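Local atomic coordinates of bromo domain-containing protein (Trypanosoma brucei brucei, PDB entry 5KO4), a protein that is of uncharacterised function but contains a bromodomain, a four-helix module that probably recognises acetylated lysine in partner proteins. Residues Ser32-Pro35 against Asp36-Met39; Pro44-Trp47 against Asp48-Lys51; Ala64-Asn67 against Asp68-Val72; Val72-Asn75 against Cys76-Tyr79. One frame throughout, in Å; residues are numbered along the deposited sequence.

No contact nests in or crosses another: all four follow in series along the chain within the bromodomain, and each joins side chains three to five residues apart. Contact 1 (32-39) closes a beta turn in the long loop after helix 8-21 and starts the short helix 37-40. Contact 2 (44-51) leads the loop into helix 47-55. Contacts 3 (64-72) and 4 (72-79) are successive parts of helix 62-80, overlapping at Val72. Helix 62-80 connects the set. Its contact 3 part packs on contact 2, where Ile50 meets Phe65. Its contact 4 part receives contact 1, where Tyr37 meets Asn75 and Tyr79. Pro44 in turn touches Ser32 and Tyr37, joining contacts 1 and 2.

Contact 1: residues Ser32-Pro35 against Asp36-Met39; sequences SKLP and DYRM
Tyr37 N donates to Leu34 O at 3.1 Å with an N-H...O angle of 151°, and this bond closes a type II beta turn with Pro35 and Asp36 at its corners. Asp36, with phi at +58°, supplies the positive backbone angle of the third turn position and stands at the N-cap of helix 37-40.

Among the apolar contacts, Leu34 and Tyr37 run side by side: Leu34 CB and Leu34 CD1 both approach Tyr37 CD1 at 4.1 Å. CG of Tyr37 lies anti to the backbone N (chi1 -158°), which places the ring beside Ser32 and Leu34, met obliquely by Ser32 CA and Leu34 CB.

A further contact pairs polar groups without a hydrogen bond. Ser32 O sits 3.1 Å above the guanidinium plane of Arg38, over its centre, where no N-H points at it.

The turn belongs to the long ZA loop of the bromodomain, between helices 8-21 and 47-55. Beyond it, Pro35 O accepts from Tyr79 OH on helix 62-80, and Pro35 packs on Ile26 of the second subunit. One backbone bond therefore sets the turn, while the carbonyl over the arginine face probably adds a diffuse electrostatic attraction without the directionality of a bond.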
loop_
_atom_site.group_PDB
_atom_site.type_symbol
_atom_site.label_atom_id
_atom_site.label_comp_id
_atom_site.label_asym_id
_atom_site.label_seq_id
_atom_site.Cartn_x
_atom_site.Cartn_y
_atom_site.Cartn_z
ATOM N N SER A 32 9.688 -3.780 -0.211
ATOM C CA SER A 32 10.074 -5.055 0.366
ATOM C C SER A 32 9.689 -5.227 1.830
ATOM O O SER A 32 9.612 -6.374 2.268
ATOM C CB SER A 32 11.572 -5.268 0.221
ATOM O OG SER A 32 11.914 -5.250 -1.154
ATOM N N LYS A 33 9.419 -4.140 2.589
ATOM C CA LYS A 33 9.039 -4.295 4.001
ATOM C C LYS A 33 7.517 -4.512 4.171
ATOM O O LYS A 33 7.061 -4.727 5.302
ATOM C CB LYS A 33 9.481 -3.079 4.827
ATOM C CG LYS A 33 11.007 -2.875 4.860
ATOM C CD LYS A 33 11.666 -3.379 6.160
ATOM C CE LYS A 33 12.624 -2.374 6.765
ATOM N NZ LYS A 33 13.829 -2.163 5.917
ATOM N N LEU A 34 6.730 -4.481 3.078
ATOM C CA LEU A 34 5.293 -4.746 3.174
ATOM C C LEU A 34 5.078 -6.187 3.618
ATOM O O LEU A 34 5.936 -7.042 3.385
ATOM C CB LEU A 34 4.596 -4.496 1.832
ATOM C CG LEU A 34 4.538 -3.053 1.371
ATOM C CD1 LEU A 34 4.050 -2.970 -0.036
ATOM C CD2 LEU A 34 3.635 -2.206 2.283
ATOM N N PRO A 35 3.951 -6.496 4.288
ATOM C CA PRO A 35 3.785 -7.852 4.847
ATOM C C PRO A 35 3.893 -8.950 3.791
ATOM O O PRO A 35 3.281 -8.851 2.723
ATOM C CB PRO A 35 2.390 -7.818 5.483
ATOM C CG PRO A 35 1.767 -6.538 5.045
ATOM C CD PRO A 35 2.861 -5.600 4.706
ATOM N N ASP A 36 4.753 -9.957 4.065
ATOM C CA ASP A 36 4.987 -11.125 3.210
ATOM C C ASP A 36 5.468 -10.753 1.790
ATOM O O ASP A 36 5.374 -11.585 0.889
ATOM C CB ASP A 36 3.705 -11.976 3.090
ATOM C CG ASP A 36 3.140 -12.461 4.409
ATOM O OD1 ASP A 36 3.937 -12.769 5.313
ATOM O OD2 ASP A 36 1.892 -12.581 4.515
ATOM N N TYR A 37 6.006 -9.545 1.584
ATOM C CA TYR A 37 6.329 -9.115 0.223
ATOM C C TYR A 37 7.394 -9.989 -0.425
ATOM O O TYR A 37 7.211 -10.418 -1.563
ATOM C CB TYR A 37 6.777 -7.654 0.183
ATOM C CG TYR A 37 6.616 -7.046 -1.183
ATOM C CD1 TYR A 37 5.400 -6.515 -1.587
ATOM C CD2 TYR A 37 7.633 -7.126 -2.124
ATOM C CE1 TYR A 37 5.217 -6.019 -2.873
ATOM C CE2 TYR A 37 7.456 -6.661 -3.417
ATOM C CZ TYR A 37 6.250 -6.091 -3.786
ATOM O OH TYR A 37 6.078 -5.664 -5.076
ATOM N N ARG A 38 8.468 -10.296 0.302
ATOM C CA ARG A 38 9.578 -11.108 -0.243
ATOM C C ARG A 38 9.164 -12.574 -0.428
ATOM O O ARG A 38 9.775 -13.269 -1.241
ATOM C CB ARG A 38 10.817 -11.024 0.655
ATOM C CG ARG A 38 11.367 -9.613 0.817
ATOM C CD ARG A 38 12.628 -9.614 1.668
ATOM N NE ARG A 38 12.935 -8.290 2.216
ATOM C CZ ARG A 38 12.379 -7.768 3.312
ATOM N NH1 ARG A 38 11.456 -8.447 3.990
ATOM N NH2 ARG A 38 12.733 -6.559 3.729
ATOM N N MET A 39 8.130 -13.041 0.298
ATOM C CA MET A 39 7.600 -14.402 0.153
ATOM C C MET A 39 6.770 -14.541 -1.135
ATOM O O MET A 39 6.722 -15.616 -1.728
ATOM C CB MET A 39 6.715 -14.749 1.372
ATOM C CG MET A 39 6.213 -16.176 1.388
ATOM S SD MET A 39 5.253 -16.524 2.882
ATOM C CE MET A 39 3.597 -16.089 2.311
#

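Contact 2: residues Pro44-Trp47 against Asp48-Lys51; sequences PMWW and DLIK
The carbonyl of Trp46, the N-cap residue of helix 47-55, takes the first backbone bonds of the helix. Ile50 N reaches Trp46 O at 3.2 Å with an angle of 161°, whereas Leu49 N gives the same oxygen a weak bond, bent to 125°. The next bond in line is Lys51 N to Trp47 O, 2.9 Å long.

The aromatic interaction is a CH-pi contact. Leu49 CB lies over the face of the Trp46 indole, 3.7 Å from the centroid of the five-membered ring and almost on its normal. With chi1 at 57°, Trp46 CG stands between its own backbone N and carbonyl carbon, which lays the indole alongside the first helical turn. One Leu49 methyl extends the overlap onto the six-membered ring, with CD2 3.8 Å from Trp46 CH2. Trp47 is used differently: its ring edge, not its face, turns to Ile50 CD1.

Purely apolar packing centres on Met45, whose bend at chi2 carries the sulfur toward the helix. There Met45 SD is 3.7 Å from Leu49 CD2 and 3.8 Å from Ile50 CG1, and the Met45 side chain crosses both of theirs at about right angles.

Trp47 NE1 is hydrogen-bonded to Asp22 OD2, while its indole packs on Val18 and Met19 of helix 8-21 and on Val72 of helix 62-80. Met45 also touches Leu71 and Val72, and Ile50 reaches Phe65, so the end of the ZA loop and the start of the A helix, 47-55, are wedged against helix 62-80 of the bromodomain bundle.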
loop_
_atom_site.group_PDB
_atom_site.type_symbol
_atom_site.label_atom_id
_atom_site.label_comp_id
_atom_site.label_asym_id
_atom_site.label_seq_id
_atom_site.Cartn_x
_atom_site.Cartn_y
_atom_site.Cartn_z
ATOM N N PRO A 44 11.404 -7.768 -6.525
ATOM C CA PRO A 44 10.825 -6.431 -6.282
ATOM C C PRO A 44 11.428 -5.370 -7.188
ATOM O O PRO A 44 12.603 -5.467 -7.558
ATOM C CB PRO A 44 11.171 -6.166 -4.809
ATOM C CG PRO A 44 11.311 -7.512 -4.208
ATOM C CD PRO A 44 11.972 -8.327 -5.284
ATOM N N MET A 45 10.604 -4.394 -7.605
ATOM C CA MET A 45 11.027 -3.348 -8.518
ATOM C C MET A 45 10.214 -2.116 -8.230
ATOM O O MET A 45 9.056 -2.224 -7.820
ATOM C CB MET A 45 10.823 -3.815 -9.969
ATOM C CG MET A 45 11.462 -2.910 -11.032
ATOM S SD MET A 45 13.214 -2.542 -10.798
ATOM C CE MET A 45 13.884 -4.206 -10.632
ATOM N N TRP A 46 10.813 -0.950 -8.389
ATOM C CA TRP A 46 10.133 0.292 -8.071
ATOM C C TRP A 46 10.733 1.431 -8.901
ATOM O O TRP A 46 11.820 1.289 -9.435
ATOM C CB TRP A 46 10.219 0.563 -6.562
ATOM C CG TRP A 46 11.611 0.618 -6.002
ATOM C CD1 TRP A 46 12.319 1.745 -5.721
ATOM C CD2 TRP A 46 12.401 -0.479 -5.513
ATOM N NE1 TRP A 46 13.520 1.424 -5.150
ATOM C CE2 TRP A 46 13.587 0.069 -4.981
ATOM C CE3 TRP A 46 12.211 -1.861 -5.441
ATOM C CZ2 TRP A 46 14.594 -0.718 -4.443
ATOM C CZ3 TRP A 46 13.223 -2.643 -4.914
ATOM C CH2 TRP A 46 14.411 -2.072 -4.449
ATOM N N TRP A 47 9.987 2.540 -9.087
ATOM C CA TRP A 47 10.444 3.564 -10.016
ATOM C C TRP A 47 11.806 4.143 -9.662
ATOM O O TRP A 47 12.592 4.401 -10.577
ATOM C CB TRP A 47 9.466 4.739 -10.148
ATOM C CG TRP A 47 8.006 4.382 -10.312
ATOM C CD1 TRP A 47 6.960 4.943 -9.643
ATOM C CD2 TRP A 47 7.430 3.493 -11.283
ATOM N NE1 TRP A 47 5.771 4.428 -10.102
ATOM C CE2 TRP A 47 6.031 3.529 -11.105
ATOM C CE3 TRP A 47 7.956 2.691 -12.307
ATOM C CZ2 TRP A 47 5.165 2.700 -11.828
ATOM C CZ3 TRP A 47 7.090 1.906 -13.058
ATOM C CH2 TRP A 47 5.725 1.874 -12.781
ATOM N N ASP A 48 12.083 4.401 -8.386
ATOM C CA ASP A 48 13.370 5.026 -8.040
ATOM C C ASP A 48 14.544 4.111 -8.399
ATOM O O ASP A 48 15.634 4.610 -8.709
ATOM C CB ASP A 48 13.436 5.407 -6.555
ATOM C CG ASP A 48 12.509 6.537 -6.157
ATOM O OD1 ASP A 48 11.960 7.209 -7.064
ATOM O OD2 ASP A 48 12.330 6.758 -4.930
ATOM N N LEU A 49 14.346 2.794 -8.354
ATOM C CA LEU A 49 15.400 1.856 -8.755
ATOM C C LEU A 49 15.621 1.931 -10.269
ATOM O O LEU A 49 16.762 1.965 -10.730
ATOM C CB LEU A 49 15.052 0.432 -8.328
ATOM C CG LEU A 49 16.100 -0.643 -8.641
ATOM C CD1 LEU A 49 17.496 -0.243 -8.123
ATOM C CD2 LEU A 49 15.697 -1.974 -8.047
ATOM N N ILE A 50 14.536 2.017 -11.046
ATOM C CA ILE A 50 14.663 2.151 -12.492
ATOM C C ILE A 50 15.363 3.480 -12.833
ATOM O O ILE A 50 16.190 3.511 -13.738
ATOM C CB ILE A 50 13.279 2.030 -13.169
ATOM C CG1 ILE A 50 12.698 0.617 -12.902
ATOM C CG2 ILE A 50 13.364 2.319 -14.679
ATOM C CD1 ILE A 50 11.306 0.403 -13.402
ATOM N N LYS A 51 15.030 4.559 -12.123
ATOM C CA LYS A 51 15.689 5.843 -12.348
ATOM C C LYS A 51 17.192 5.706 -12.095
ATOM O O LYS A 51 18.001 6.174 -12.894
ATOM C CB LYS A 51 15.080 6.912 -11.424
ATOM C CG LYS A 51 15.705 8.296 -11.548
ATOM C CD LYS A 51 15.353 8.972 -12.866
ATOM C CE LYS A 51 16.295 10.100 -13.186
ATOM N NZ LYS A 51 16.356 11.111 -12.101
#

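Contact 3: residues Ala64-Asn67 against Asp68-Val72; sequences AFIN and DMRLV
Met69 overlaps the Phe65 ring one helical turn earlier, its CG lying 3.8 Å from the ring centroid and 18° off the normal. This is a CH-pi contact over one face, displaced toward the rim near Phe65 CZ. Met69 SD follows as a Met-aromatic contact, 4.4 Å from the same centroid but oblique to the ring. The methionine can do both because its chain folds at chi2 (-73°), keeping the sulfur beside the ring instead of straight out from the helix.

On another flank of the helix, Ile66 and Arg70 lie side by side. The Ile66 CG2 methyl sits 3.2 Å above the guanidinium plane of Arg70, over its centre, leaving the N-H groups at the edge for polar partners. Water 1 is one of them: in that plane it accepts from Arg70 NH1 at 2.9 Å and donates to Asn67 OD1 at 2.6 Å, bridging the two. Arg70 NE pairs in a salt bridge with Glu98 of helix 85-104.

The backbone keeps the i to i+4 pattern of an alpha helix, from Asp68 N to Ala64 O through Leu71 N to Asn67 O; the shortest of these bonds is Arg70 N to Ile66 O, 2.9 Å.

Helix 62-80, the B helix of the bromodomain bundle, is thus packed against the other three. Met69 presses on Ile50 of helix 47-55 and on Leu15 of helix 8-21, where Phe65 touches Cys11. Asp68 OD2 forms a salt bridge with Arg53 and a hydrogen bond with Tyr59 OH, and Ile66 and Met69 meet Phe101 of helix 85-104.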
loop_
_atom_site.group_PDB
_atom_site.type_symbol
_atom_site.label_atom_id
_atom_site.label_comp_id
_atom_site.label_asym_id
_atom_site.label_seq_id
_atom_site.Cartn_x
_atom_site.Cartn_y
_atom_site.Cartn_z
ATOM N N ALA A 64 15.460 -4.085 -22.005
ATOM C CA ALA A 64 15.790 -4.271 -20.595
ATOM C C ALA A 64 15.069 -3.243 -19.717
ATOM O O ALA A 64 14.594 -3.581 -18.632
ATOM C CB ALA A 64 17.287 -4.174 -20.393
ATOM N N PHE A 65 14.941 -2.005 -20.206
ATOM C CA PHE A 65 14.182 -0.974 -19.496
ATOM C C PHE A 65 12.691 -1.357 -19.459
ATOM O O PHE A 65 12.066 -1.317 -18.396
ATOM C CB PHE A 65 14.388 0.374 -20.189
ATOM C CG PHE A 65 13.446 1.456 -19.736
ATOM C CD1 PHE A 65 13.669 2.143 -18.556
ATOM C CD2 PHE A 65 12.333 1.782 -20.485
ATOM C CE1 PHE A 65 12.787 3.140 -18.134
ATOM C CE2 PHE A 65 11.487 2.814 -20.091
ATOM C CZ PHE A 65 11.720 3.488 -18.918
ATOM N N ILE A 66 12.147 -1.791 -20.606
ATOM C CA ILE A 66 10.751 -2.218 -20.704
ATOM C C ILE A 66 10.490 -3.357 -19.722
ATOM O O ILE A 66 9.470 -3.350 -19.035
ATOM C CB ILE A 66 10.404 -2.626 -22.165
ATOM C CG1 ILE A 66 10.312 -1.357 -23.060
ATOM C CG2 ILE A 66 9.103 -3.437 -22.218
ATOM C CD1 ILE A 66 10.389 -1.648 -24.531
ATOM N N ASN A 67 11.400 -4.322 -19.637
ATOM C CA ASN A 67 11.233 -5.428 -18.711
ATOM C C ASN A 67 11.062 -4.948 -17.281
ATOM O O ASN A 67 10.188 -5.433 -16.575
ATOM C CB ASN A 67 12.416 -6.355 -18.778
ATOM C CG ASN A 67 12.446 -7.189 -20.021
ATOM O OD1 ASN A 67 11.486 -7.258 -20.782
ATOM N ND2 ASN A 67 13.605 -7.661 -20.353
ATOM N N ASP A 68 11.915 -4.013 -16.830
ATOM C CA ASP A 68 11.813 -3.542 -15.442
ATOM C C ASP A 68 10.532 -2.732 -15.209
ATOM O O ASP A 68 9.903 -2.865 -14.149
ATOM C CB ASP A 68 13.023 -2.707 -15.052
ATOM C CG ASP A 68 14.268 -3.513 -14.788
ATOM O OD1 ASP A 68 14.182 -4.770 -14.788
ATOM O OD2 ASP A 68 15.339 -2.899 -14.609
ATOM N N MET A 69 10.111 -1.922 -16.198
ATOM C CA MET A 69 8.876 -1.171 -16.074
ATOM C C MET A 69 7.680 -2.097 -15.970
ATOM O O MET A 69 6.814 -1.899 -15.107
ATOM C CB MET A 69 8.716 -0.255 -17.281
ATOM C CG MET A 69 9.778 0.853 -17.364
ATOM S SD MET A 69 9.523 2.161 -16.142
ATOM C CE MET A 69 8.152 3.016 -16.871
ATOM N N ARG A 70 7.640 -3.134 -16.808
ATOM C CA ARG A 70 6.548 -4.106 -16.791
ATOM C C ARG A 70 6.548 -4.880 -15.477
ATOM O O ARG A 70 5.496 -5.265 -14.974
ATOM C CB ARG A 70 6.673 -5.069 -17.984
ATOM C CG ARG A 70 6.297 -4.432 -19.305
ATOM C CD ARG A 70 6.577 -5.333 -20.482
ATOM N NE ARG A 70 6.121 -4.721 -21.729
ATOM C CZ ARG A 70 6.405 -5.175 -22.946
ATOM N NH1 ARG A 70 7.158 -6.262 -23.101
ATOM N NH2 ARG A 70 5.950 -4.542 -24.018
ATOM N N LEU A 71 7.724 -5.117 -14.913
ATOM C CA LEU A 71 7.837 -5.860 -13.657
ATOM C C LEU A 71 7.174 -5.111 -12.475
ATOM O O LEU A 71 6.550 -5.735 -11.608
ATOM C CB LEU A 71 9.318 -6.088 -13.371
ATOM C CG LEU A 71 9.689 -6.815 -12.109
ATOM C CD1 LEU A 71 9.027 -8.200 -12.047
ATOM C CD2 LEU A 71 11.193 -6.918 -12.002
ATOM N N VAL A 72 7.264 -3.779 -12.453
ATOM C CA VAL A 72 6.645 -3.023 -11.360
ATOM C C VAL A 72 5.148 -3.294 -11.337
ATOM O O VAL A 72 4.560 -3.569 -10.280
ATOM C CB VAL A 72 6.898 -1.510 -11.506
ATOM C CG1 VAL A 72 6.157 -0.723 -10.430
ATOM C CG2 VAL A 72 8.383 -1.193 -11.458
HETATM O O HOH W 1 8.953 -7.650 -21.272
#

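Contact 4: residues Val72-Asn75 against Cys76-Tyr79; sequences VVQN and CYDY
Asp78 OD2 accepts from water 2 at 2.7 Å, and the same water donates to Asn75 OD1 at 2.8 Å, so both its hydrogens are spent bridging residues three apart. The other carboxylate oxygen, Asp78 OD1, takes Gln74 NE2 at 2.9 Å with an N-H...O angle of 156°. That donor comes from the syn side, 32° out of the carboxylate plane, while the oxygen lies close to the plane of the amide. Gln74 gets there by folding at chi2 (59°), which turns its amide along the helix toward Asp78. Its OE1 nears the edge of the Tyr77 ring at CD2, 3.6 Å away, with amide and ring planes nearly perpendicular.

Helix 62-80 is the third (alphaB) of the left-handed four-helix bromodomain bundle, and its last residue, Asn80, is probably the family's acetyl-lysine-binding asparagine. Asn75 ND2 bonds to His43 O in the loop before helix 47-55.

The Tyr77 ring lies back against its own helix, with Val73 O 3.2 Å above the ring centre. That oxygen also accepts Tyr77 N at 3.0 Å. Val73 CB packs beside Tyr77 OH, whose hydrogen-bond partner is Glu94 of helix 85-104, and Arg91 makes a cation-pi contact with the ring.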
loop_
_atom_site.group_PDB
_atom_site.type_symbol
_atom_site.label_atom_id
_atom_site.label_comp_id
_atom_site.label_asym_id
_atom_site.label_seq_id
_atom_site.Cartn_x
_atom_site.Cartn_y
_atom_site.Cartn_z
ATOM N N VAL A 72 7.264 -3.779 -12.453
ATOM C CA VAL A 72 6.645 -3.023 -11.360
ATOM C C VAL A 72 5.148 -3.294 -11.337
ATOM O O VAL A 72 4.560 -3.569 -10.280
ATOM C CB VAL A 72 6.898 -1.510 -11.506
ATOM C CG1 VAL A 72 6.157 -0.723 -10.430
ATOM C CG2 VAL A 72 8.383 -1.193 -11.458
ATOM N N VAL A 73 4.522 -3.207 -12.503
ATOM C CA VAL A 73 3.066 -3.352 -12.550
ATOM C C VAL A 73 2.655 -4.828 -12.385
ATOM O O VAL A 73 1.683 -5.099 -11.669
ATOM C CB VAL A 73 2.424 -2.693 -13.805
ATOM C CG1 VAL A 73 2.737 -1.202 -13.841
ATOM C CG2 VAL A 73 2.855 -3.363 -15.106
ATOM N N GLN A 74 3.407 -5.785 -12.954
ATOM C CA GLN A 74 3.066 -7.185 -12.745
ATOM C C GLN A 74 3.237 -7.577 -11.267
ATOM O O GLN A 74 2.424 -8.338 -10.735
ATOM C CB GLN A 74 3.889 -8.106 -13.634
ATOM C CG GLN A 74 3.376 -9.555 -13.639
ATOM C CD GLN A 74 1.943 -9.631 -14.111
ATOM O OE1 GLN A 74 1.578 -9.094 -15.174
ATOM N NE2 GLN A 74 1.075 -10.300 -13.344
ATOM N N ASN A 75 4.237 -7.012 -10.576
ATOM C CA ASN A 75 4.377 -7.296 -9.146
ATOM C C ASN A 75 3.175 -6.775 -8.378
ATOM O O ASN A 75 2.696 -7.437 -7.458
ATOM C CB ASN A 75 5.650 -6.669 -8.586
ATOM C CG ASN A 75 6.897 -7.411 -8.962
ATOM O OD1 ASN A 75 6.860 -8.561 -9.421
ATOM N ND2 ASN A 75 8.044 -6.778 -8.735
ATOM N N CYS A 76 2.641 -5.632 -8.783
ATOM C CA CYS A 76 1.433 -5.116 -8.155
ATOM C C CYS A 76 0.284 -6.099 -8.338
ATOM O O CYS A 76 -0.434 -6.397 -7.381
ATOM C CB CYS A 76 1.076 -3.755 -8.722
ATOM S SG CYS A 76 -0.478 -3.079 -8.085
ATOM N N TYR A 77 0.105 -6.610 -9.553
ATOM C CA TYR A 77 -0.996 -7.537 -9.787
ATOM C C TYR A 77 -0.817 -8.788 -8.972
ATOM O O TYR A 77 -1.791 -9.304 -8.427
ATOM C CB TYR A 77 -1.141 -7.890 -11.273
ATOM C CG TYR A 77 -1.177 -6.709 -12.229
ATOM C CD1 TYR A 77 -1.660 -5.469 -11.825
ATOM C CD2 TYR A 77 -0.617 -6.803 -13.496
ATOM C CE1 TYR A 77 -1.615 -4.361 -12.676
ATOM C CE2 TYR A 77 -0.564 -5.703 -14.350
ATOM C CZ TYR A 77 -1.030 -4.475 -13.918
ATOM O OH TYR A 77 -0.964 -3.372 -14.741
ATOM N N ASP A 78 0.402 -9.280 -8.857
ATOM C CA ASP A 78 0.639 -10.530 -8.145
ATOM C C ASP A 78 0.460 -10.360 -6.635
ATOM O O ASP A 78 -0.070 -11.255 -5.996
ATOM C CB ASP A 78 2.041 -11.053 -8.459
ATOM C CG ASP A 78 2.217 -11.460 -9.921
ATOM O OD1 ASP A 78 1.219 -11.414 -10.678
ATOM O OD2 ASP A 78 3.357 -11.749 -10.317
ATOM N N TYR A 79 0.866 -9.231 -6.070
ATOM C CA TYR A 79 0.776 -9.021 -4.632
ATOM C C TYR A 79 -0.650 -8.637 -4.206
ATOM O O TYR A 79 -1.186 -9.183 -3.238
ATOM C CB TYR A 79 1.770 -7.924 -4.215
ATOM C CG TYR A 79 1.814 -7.679 -2.726
ATOM C CD1 TYR A 79 2.518 -8.528 -1.885
ATOM C CD2 TYR A 79 1.211 -6.560 -2.168
ATOM C CE1 TYR A 79 2.608 -8.279 -0.521
ATOM C CE2 TYR A 79 1.236 -6.334 -0.802
ATOM C CZ TYR A 79 1.962 -7.177 0.021
ATOM O OH TYR A 79 1.987 -6.907 1.367
HETATM O O HOH W 2 5.489 -10.254 -11.138
#